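Local coordinates for DMATS type aromatic prenyltransferase (Micromonospora olivasterospora, PDB 6ZRY), which probably transfers a dimethylallyl group to the indole ring of tryptophan, as an aromatic prenyltransferase with the ABBA-barrel fold, at residues D56-N68 against G340-V352. Numbering follows the deposited sequence.
With TRP (tryptophan), chain C.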
ATOM      1  N   ASP A  56      -3.395   7.347   9.097  1.00 15.26           N
ATOM      2  CA  ASP A  56      -4.192   8.525   9.525  1.00 15.96           C
ATOM      3  C   ASP A  56      -3.615   9.099  10.826  1.00 16.03           C
ATOM      4  O   ASP A  56      -3.648  10.335  10.968  1.00 16.99           O
ATOM      5  CB  ASP A  56      -5.672   8.183   9.722  1.00 16.59           C
ATOM      6  CG  ASP A  56      -6.458   7.973   8.427  1.00 17.41           C
ATOM      7  OD1 ASP A  56      -5.884   8.116   7.320  1.00 18.39           O
ATOM      8  OD2 ASP A  56      -7.639   7.636   8.527  1.00 18.07           O
ATOM      9  N   ASP A  57      -3.135   8.257  11.750  1.00 15.59           N
ATOM     10  CA  ASP A  57      -2.622   8.726  13.057  1.00 15.93           C
ATOM     11  C   ASP A  57      -1.116   9.013  12.971  1.00 15.99           C
ATOM     12  O   ASP A  57      -0.548   9.372  13.994  1.00 15.47           O
ATOM     13  CB  ASP A  57      -2.995   7.780  14.202  1.00 15.35           C
ATOM     14  CG  ASP A  57      -2.204   6.487  14.307  1.00 15.21           C
ATOM     15  OD1 ASP A  57      -1.505   6.128  13.349  1.00 14.72           O
ATOM     16  OD2 ASP A  57      -2.276   5.863  15.376  1.00 15.25           O
ATOM     17  N   HIS A  58      -0.530   8.908  11.758  1.00 16.28           N
ATOM     18  CA  HIS A  58       0.876   9.251  11.429  1.00 16.25           C
ATOM     19  C   HIS A  58       1.860   8.203  11.965  1.00 15.47           C
ATOM     20  O   HIS A  58       3.084   8.469  11.939  1.00 14.98           O
ATOM     21  CB  HIS A  58       1.204  10.667  11.899  1.00 17.80           C
ATOM     22  CG  HIS A  58       0.305  11.682  11.287  1.00 18.74           C
ATOM     23  ND1 HIS A  58       0.125  11.763   9.927  1.00 18.88           N
ATOM     24  CD2 HIS A  58      -0.480  12.639  11.828  1.00 19.97           C
ATOM     25  CE1 HIS A  58      -0.729  12.740   9.661  1.00 19.51           C
ATOM     26  NE2 HIS A  58      -1.093  13.296  10.792  1.00 19.95           N
ATOM     27  N   THR A  59       1.383   7.041  12.390  1.00 14.80           N
ATOM     28  CA  THR A  59       2.254   5.871  12.572  1.00 14.61           C
ATOM     29  C   THR A  59       2.931   5.634  11.223  1.00 14.29           C
ATOM     30  O   THR A  59       2.240   5.561  10.221  1.00 14.05           O
ATOM     31  CB  THR A  59       1.495   4.635  13.044  1.00 14.64           C
ATOM     32  OG1 THR A  59       0.722   4.919  14.216  1.00 14.94           O
ATOM     33  CG2 THR A  59       2.452   3.513  13.347  1.00 14.83           C
ATOM     34  N   PRO A  60       4.278   5.548  11.121  1.00 14.08           N
ATOM     35  CA  PRO A  60       4.915   5.386   9.811  1.00 14.20           C
ATOM     36  C   PRO A  60       4.946   3.958   9.251  1.00 14.04           C
ATOM     37  O   PRO A  60       5.744   3.680   8.422  1.00 14.36           O
ATOM     38  CB  PRO A  60       6.344   5.906  10.084  1.00 14.36           C
ATOM     39  CG  PRO A  60       6.593   5.507  11.532  1.00 14.42           C
ATOM     40  CD  PRO A  60       5.256   5.687  12.222  1.00 14.52           C
ATOM     41  N   VAL A  61       4.007   3.108   9.692  0.56 14.13           N
ATOM     42  CA  VAL A  61       3.890   1.680   9.299  0.56 14.19           C
ATOM     43  C   VAL A  61       2.390   1.330   9.216  0.56 13.96           C
ATOM     44  O   VAL A  61       1.603   1.847  10.066  0.56 13.63           O
ATOM     45  CB  VAL A  61       4.660   0.760  10.280  0.56 14.59           C
ATOM     46  CG1 VAL A  61       4.057  -0.640  10.360  0.56 14.69           C
ATOM     47  CG2 VAL A  61       6.152   0.685   9.933  0.56 14.67           C
ATOM     48  N   GLU A  62       2.021   0.510   8.230  1.00 13.90           N
ATOM     49  CA  GLU A  62       0.659  -0.082   8.092  1.00 14.18           C
ATOM     50  C   GLU A  62       0.840  -1.559   7.759  1.00 14.38           C
ATOM     51  O   GLU A  62       1.694  -1.879   6.924  1.00 14.74           O
ATOM     52  CB  GLU A  62      -0.139   0.614   7.002  1.00 15.26           C
ATOM     53  CG  GLU A  62      -1.526   0.040   6.831  1.00 16.48           C
ATOM     54  CD  GLU A  62      -2.360   0.745   5.777  1.00 17.70           C
ATOM     55  OE1 GLU A  62      -3.116   1.674   6.124  1.00 18.43           O
ATOM     56  OE2 GLU A  62      -2.214   0.366   4.612  1.00 20.22           O
ATOM     57  N   PHE A  63       0.097  -2.432   8.414  1.00 14.54           N
ATOM     58  CA  PHE A  63       0.128  -3.881   8.187  1.00 14.52           C
ATOM     59  C   PHE A  63      -0.923  -4.231   7.148  1.00 14.49           C
ATOM     60  O   PHE A  63      -1.865  -3.478   6.993  1.00 14.29           O
ATOM     61  CB  PHE A  63      -0.168  -4.627   9.483  1.00 15.02           C
ATOM     62  CG  PHE A  63       0.802  -4.344  10.602  1.00 15.54           C
ATOM     63  CD1 PHE A  63       2.103  -4.821  10.544  1.00 16.43           C
ATOM     64  CD2 PHE A  63       0.420  -3.574  11.690  1.00 16.24           C
ATOM     65  CE1 PHE A  63       3.007  -4.568  11.576  1.00 16.77           C
ATOM     66  CE2 PHE A  63       1.317  -3.320  12.719  1.00 16.69           C
ATOM     67  CZ  PHE A  63       2.612  -3.813  12.660  1.00 16.86           C
ATOM     68  N   SER A  64      -0.764  -5.358   6.480  1.00 14.84           N
ATOM     69  CA  SER A  64      -1.843  -5.956   5.670  1.00 15.38           C
ATOM     70  C   SER A  64      -1.679  -7.449   5.609  1.00 16.34           C
ATOM     71  O   SER A  64      -0.526  -7.952   5.783  1.00 17.16           O
ATOM     72  CB  SER A  64      -1.904  -5.340   4.271  1.00 15.70           C
ATOM     73  OG  SER A  64      -0.695  -5.526   3.558  1.00 15.07           O
ATOM     74  N   ILE A  65      -2.789  -8.135   5.398  1.00 17.15           N
ATOM     75  CA  ILE A  65      -2.829  -9.585   5.203  1.00 17.87           C
ATOM     76  C   ILE A  65      -3.595  -9.859   3.903  1.00 17.71           C
ATOM     77  O   ILE A  65      -4.678  -9.336   3.732  1.00 17.69           O
ATOM     78  CB  ILE A  65      -3.360 -10.296   6.455  1.00 19.42           C
ATOM     79  CG1 ILE A  65      -3.414 -11.802   6.245  1.00 20.95           C
ATOM     80  CG2 ILE A  65      -4.666  -9.723   6.942  1.00 19.35           C
ATOM     81  CD1 ILE A  65      -3.343 -12.583   7.548  1.00 22.32           C
ATOM     82  N   ALA A  66      -2.942 -10.562   3.006  1.00 18.00           N
ATOM     83  CA  ALA A  66      -3.447 -10.937   1.677  1.00 19.14           C
ATOM     84  C   ALA A  66      -3.842 -12.400   1.714  1.00 20.11           C
ATOM     85  O   ALA A  66      -2.976 -13.234   1.955  1.00 20.78           O
ATOM     86  CB  ALA A  66      -2.405 -10.651   0.622  1.00 18.90           C
ATOM     87  N   PHE A  67      -5.111 -12.678   1.450  1.00 21.39           N
ATOM     88  CA  PHE A  67      -5.649 -14.044   1.309  1.00 23.52           C
ATOM     89  C   PHE A  67      -5.603 -14.420  -0.160  1.00 26.32           C
ATOM     90  O   PHE A  67      -6.130 -13.671  -0.966  1.00 26.45           O
ATOM     91  CB  PHE A  67      -7.038 -14.113   1.906  1.00 23.12           C
ATOM     92  CG  PHE A  67      -7.068 -13.679   3.337  1.00 22.49           C
ATOM     93  CD1 PHE A  67      -6.780 -14.570   4.349  1.00 22.66           C
ATOM     94  CD2 PHE A  67      -7.427 -12.382   3.670  1.00 21.52           C
ATOM     95  CE1 PHE A  67      -6.802 -14.161   5.664  1.00 22.82           C
ATOM     96  CE2 PHE A  67      -7.476 -11.988   4.991  1.00 21.56           C
ATOM     97  CZ  PHE A  67      -7.182 -12.883   5.990  1.00 22.07           C
ATOM     98  N   ASN A  68      -4.907 -15.508  -0.454  1.00 29.81           N
ATOM     99  CA  ASN A  68      -4.526 -15.962  -1.815  1.00 33.82           C
ATOM    100  C   ASN A  68      -5.202 -17.316  -2.037  1.00 36.00           C
ATOM    101  O   ASN A  68      -5.162 -18.113  -1.119  1.00 35.86           O
ATOM    102  CB  ASN A  68      -2.990 -16.087  -1.971  1.00 34.05           C
ATOM    103  CG  ASN A  68      -2.170 -14.988  -1.314  1.00 35.32           C
ATOM    104  OD1 ASN A  68      -2.246 -13.819  -1.716  1.00 35.55           O
ATOM    105  ND2 ASN A  68      -1.337 -15.359  -0.325  1.00 35.15           N
ATOM    106  N   GLY A 340      -7.093 -12.503  -5.282  1.00 24.32           N
ATOM    107  CA  GLY A 340      -7.493 -12.632  -3.864  1.00 23.50           C
ATOM    108  C   GLY A 340      -7.889 -11.304  -3.217  1.00 21.83           C
ATOM    109  O   GLY A 340      -8.090 -10.325  -3.926  1.00 21.70           O
ATOM    110  N   VAL A 341      -7.989 -11.289  -1.889  1.00 20.13           N
ATOM    111  CA  VAL A 341      -8.504 -10.129  -1.105  1.00 19.61           C
ATOM    112  C   VAL A 341      -7.460  -9.746  -0.065  1.00 18.78           C
ATOM    113  O   VAL A 341      -6.930 -10.656   0.594  1.00 19.11           O
ATOM    114  CB  VAL A 341      -9.851 -10.470  -0.456  1.00 19.84           C
ATOM    115  CG1 VAL A 341     -10.304  -9.394   0.521  1.00 19.89           C
ATOM    116  CG2 VAL A 341     -10.908 -10.712  -1.518  1.00 20.59           C
ATOM    117  N   THR A 342      -7.181  -8.461   0.078  1.00 17.94           N
ATOM    118  CA  THR A 342      -6.191  -7.946   1.059  1.00 17.37           C
ATOM    119  C   THR A 342      -6.880  -7.011   2.046  1.00 16.63           C
ATOM    120  O   THR A 342      -7.676  -6.196   1.644  1.00 16.11           O
ATOM    121  CB  THR A 342      -4.997  -7.276   0.376  1.00 17.51           C
ATOM    122  OG1 THR A 342      -4.452  -8.211  -0.556  1.00 18.48           O
ATOM    123  CG2 THR A 342      -3.937  -6.849   1.362  1.00 17.88           C
ATOM    124  N   VAL A 343      -6.556  -7.163   3.314  1.00 16.50           N
ATOM    125  CA  VAL A 343      -7.127  -6.359   4.414  1.00 15.89           C
ATOM    126  C   VAL A 343      -5.971  -5.576   5.014  1.00 15.35           C
ATOM    127  O   VAL A 343      -4.934  -6.184   5.292  1.00 15.43           O
ATOM    128  CB  VAL A 343      -7.826  -7.263   5.456  1.00 16.39           C
ATOM    129  CG1 VAL A 343      -8.541  -6.437   6.505  1.00 16.25           C
ATOM    130  CG2 VAL A 343      -8.800  -8.228   4.781  1.00 16.91           C
ATOM    131  N   TYR A 344      -6.140  -4.272   5.148  1.00 14.85           N
ATOM    132  CA  TYR A 344      -5.078  -3.341   5.593  1.00 15.17           C
ATOM    133  C   TYR A 344      -5.435  -2.974   7.021  1.00 14.84           C
ATOM    134  O   TYR A 344      -6.575  -2.480   7.248  1.00 14.70           O
ATOM    135  CB  TYR A 344      -4.957  -2.178   4.614  1.00 15.45           C
ATOM    136  CG  TYR A 344      -4.604  -2.601   3.220  1.00 16.59           C
ATOM    137  CD1 TYR A 344      -5.564  -3.156   2.401  1.00 17.56           C
ATOM    138  CD2 TYR A 344      -3.321  -2.450   2.709  1.00 17.32           C
ATOM    139  CE1 TYR A 344      -5.275  -3.559   1.112  1.00 18.43           C
ATOM    140  CE2 TYR A 344      -3.010  -2.871   1.417  1.00 18.06           C
ATOM    141  CZ  TYR A 344      -4.002  -3.398   0.615  1.00 18.91           C
ATOM    142  OH  TYR A 344      -3.762  -3.838  -0.652  1.00 21.67           O
ATOM    143  N   LEU A 345      -4.528  -3.256   7.952  1.00 14.95           N
ATOM    144  CA  LEU A 345      -4.761  -3.109   9.405  1.00 14.93           C
ATOM    145  C   LEU A 345      -3.829  -2.043   9.998  1.00 14.76           C
ATOM    146  O   LEU A 345      -2.592  -2.128   9.817  1.00 14.49           O
ATOM    147  CB  LEU A 345      -4.555  -4.476  10.056  1.00 15.49           C
ATOM    148  CG  LEU A 345      -5.518  -5.568   9.605  1.00 15.74           C
ATOM    149  CD1 LEU A 345      -5.120  -6.919  10.206  1.00 16.52           C
ATOM    150  CD2 LEU A 345      -6.942  -5.226   9.993  1.00 15.93           C
ATOM    151  N   SER A 346      -4.418  -1.050  10.653  1.00 14.64           N
ATOM    152  CA  SER A 346      -3.707   0.093  11.241  1.00 14.75           C
ATOM    153  C   SER A 346      -3.054  -0.287  12.577  1.00 14.88           C
ATOM    154  O   SER A 346      -3.673  -0.946  13.388  1.00 15.37           O
ATOM    155  CB  SER A 346      -4.639   1.254  11.430  1.00 14.75           C
ATOM    156  OG  SER A 346      -5.256   1.619  10.203  1.00 14.86           O
ATOM    157  N   ALA A 347      -1.853   0.201  12.814  1.00 14.73           N
ATOM    158  CA  ALA A 347      -1.145   0.046  14.095  1.00 15.16           C
ATOM    159  C   ALA A 347      -1.885   0.779  15.220  1.00 15.22           C
ATOM    160  O   ALA A 347      -1.849   0.300  16.343  1.00 15.92           O
ATOM    161  CB  ALA A 347       0.266   0.554  13.940  1.00 14.99           C
ATOM    162  N   GLU A 348      -2.501   1.916  14.933  1.00 15.49           N
ATOM    163  CA  GLU A 348      -3.158   2.771  15.944  1.00 16.02           C
ATOM    164  C   GLU A 348      -2.187   3.004  17.120  1.00 16.33           C
ATOM    165  O   GLU A 348      -2.618   2.941  18.311  1.00 15.91           O
ATOM    166  CB  GLU A 348      -4.452   2.138  16.441  1.00 16.43           C
ATOM    167  CG  GLU A 348      -5.512   1.955  15.366  1.00 16.71           C
ATOM    168  CD  GLU A 348      -6.858   1.424  15.858  1.00 16.99           C
ATOM    169  OE1 GLU A 348      -7.859   1.867  15.342  1.00 17.25           O
ATOM    170  OE2 GLU A 348      -6.877   0.487  16.729  1.00 17.72           O
ATOM    171  N   ALA A 349      -0.936   3.307  16.823  1.00 16.30           N
ATOM    172  CA  ALA A 349       0.080   3.588  17.853  1.00 16.50           C
ATOM    173  C   ALA A 349      -0.233   4.933  18.535  1.00 17.13           C
ATOM    174  O   ALA A 349       0.155   5.086  19.705  1.00 18.09           O
ATOM    175  CB  ALA A 349       1.466   3.555  17.267  1.00 16.12           C
ATOM    176  N   TYR A 350      -0.896   5.860  17.860  1.00 17.65           N
ATOM    177  CA  TYR A 350      -1.105   7.249  18.352  1.00 18.76           C
ATOM    178  C   TYR A 350      -2.557   7.560  18.634  1.00 20.96           C
ATOM    179  O   TYR A 350      -2.786   8.330  19.568  1.00 21.68           O
ATOM    180  CB  TYR A 350      -0.538   8.257  17.357  1.00 18.65           C
ATOM    181  CG  TYR A 350       0.956   8.233  17.302  1.00 18.20           C
ATOM    182  CD1 TYR A 350       1.695   8.586  18.416  1.00 18.56           C
ATOM    183  CD2 TYR A 350       1.638   7.794  16.180  1.00 17.98           C
ATOM    184  CE1 TYR A 350       3.072   8.542  18.412  1.00 18.41           C
ATOM    185  CE2 TYR A 350       3.023   7.719  16.160  1.00 18.00           C
ATOM    186  CZ  TYR A 350       3.745   8.104  17.279  1.00 18.29           C
ATOM    187  OH  TYR A 350       5.099   8.058  17.257  1.00 17.98           O
ATOM    188  N   ARG A 351      -3.490   7.050  17.830  1.00 21.86           N
ATOM    189  CA  ARG A 351      -4.913   7.417  17.931  1.00 23.81           C
ATOM    190  C   ARG A 351      -5.774   6.249  17.474  1.00 22.39           C
ATOM    191  O   ARG A 351      -5.376   5.548  16.492  1.00 22.46           O
ATOM    192  CB  ARG A 351      -5.162   8.683  17.098  1.00 25.99           C
ATOM    193  CG  ARG A 351      -6.522   9.315  17.315  1.00 29.44           C
ATOM    194  CD  ARG A 351      -6.583  10.728  16.782  1.00 32.39           C
ATOM    195  NE  ARG A 351      -7.885  11.336  17.080  1.00 36.51           N
ATOM    196  CZ  ARG A 351      -8.991  11.229  16.329  1.00 38.61           C
ATOM    197  NH1 ARG A 351      -8.979  10.545  15.186  1.00 40.04           N
ATOM    198  NH2 ARG A 351     -10.108  11.822  16.726  1.00 39.37           N
ATOM    199  N   VAL A 352      -6.875   6.007  18.181  1.00 20.85           N
ATOM    200  CA  VAL A 352      -8.009   5.184  17.679  1.00 20.80           C
ATOM    201  C   VAL A 352      -9.049   6.186  17.216  1.00 20.42           C
ATOM    202  O   VAL A 352      -9.524   6.898  18.051  1.00 20.15           O
ATOM    203  CB  VAL A 352      -8.555   4.246  18.757  1.00 20.62           C
ATOM    204  CG1 VAL A 352      -9.798   3.496  18.294  1.00 20.71           C
ATOM    205  CG2 VAL A 352      -7.487   3.282  19.231  1.00 20.61           C
TER
HETATM  206  N   TRP C 601      -2.712   6.234   4.426  1.00 21.48           N
HETATM  207  CA  TRP C 601      -2.587   6.662   2.989  1.00 22.35           C
HETATM  208  C   TRP C 601      -3.974   6.693   2.343  1.00 23.12           C
HETATM  209  O   TRP C 601      -4.121   7.244   1.237  1.00 23.89           O
HETATM  210  CB  TRP C 601      -1.617   5.750   2.214  1.00 22.91           C
HETATM  211  CG  TRP C 601      -2.039   4.318   2.116  1.00 23.25           C
HETATM  212  CD1 TRP C 601      -1.845   3.332   3.045  1.00 22.46           C
HETATM  213  CD2 TRP C 601      -2.721   3.695   1.011  1.00 23.65           C
HETATM  214  NE1 TRP C 601      -2.367   2.146   2.594  1.00 22.26           N
HETATM  215  CE2 TRP C 601      -2.899   2.333   1.347  1.00 23.01           C
HETATM  216  CE3 TRP C 601      -3.184   4.148  -0.234  1.00 24.42           C
HETATM  217  CZ2 TRP C 601      -3.540   1.431   0.494  1.00 23.47           C
HETATM  218  CZ3 TRP C 601      -3.814   3.255  -1.074  1.00 23.04           C
HETATM  219  CH2 TRP C 601      -3.981   1.915  -0.716  1.00 23.82           C
HETATM  220  OXT TRP C 601      -4.959   6.179   2.920  1.00 20.61           O
HETATM  221  O   HOH W   1      -2.181   3.627  12.562  1.00 15.23           O
HETATM  222  O   HOH W   2      -1.043   2.056  10.596  1.00 14.33           O
HETATM  223  O   HOH W   3      -3.178   2.539   8.707  1.00 18.38           O
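With CG set between its own N and carbonyl carbon (chi1 76°), Asp-57 turns its carboxylate onto the backbone amides of Tyr-350 and Arg-351, while Glu-62, fully extended as far as CD (chi1 180°), runs out past the ring of Tyr-344 to the bound tryptophan. Asp-57 OD2 takes both amides: Tyr-350 N at 2.8 Å from above the carboxylate plane, and Arg-351 N on the anti lone pair. Its OD1 closes an Asx turn with Thr-59 N and also accepts from Thr-59 OG1 at 2.7 Å; a short acid suits this place because each oxygen can serve two or more donors, OD1 also accepting from a water that bridges to Glu-348 N. An asparagine here would probably set an NH2 group against one of these pairs of donors, loosening either the turn or its hold on Tyr-350 and Arg-351. Thr-59 adds a methyl, CG2, that packs on Ala-347 CB at 3.7 Å. Glu-62 OE2 accepts the indole NE1 at 2.7 Å, as a carboxylate suits a lone N-H, and a water links OE1 to Ser-346 OG. Beyond, antiparallel pairing joins Phe-63, Ile-65 and Phe-67 to Leu-345, Val-343 and Val-341, apolar residues suited to the helix-facing side; Phe-67 meets Val-343 CG2 with its ring edge, 4.0 Å from CE2. Strands 71-79 and 327-333 flank the pair in the barrel, with tryptophan inside and helix 6-21 packing outside against Phe-63, Ala-347 and Tyr-350.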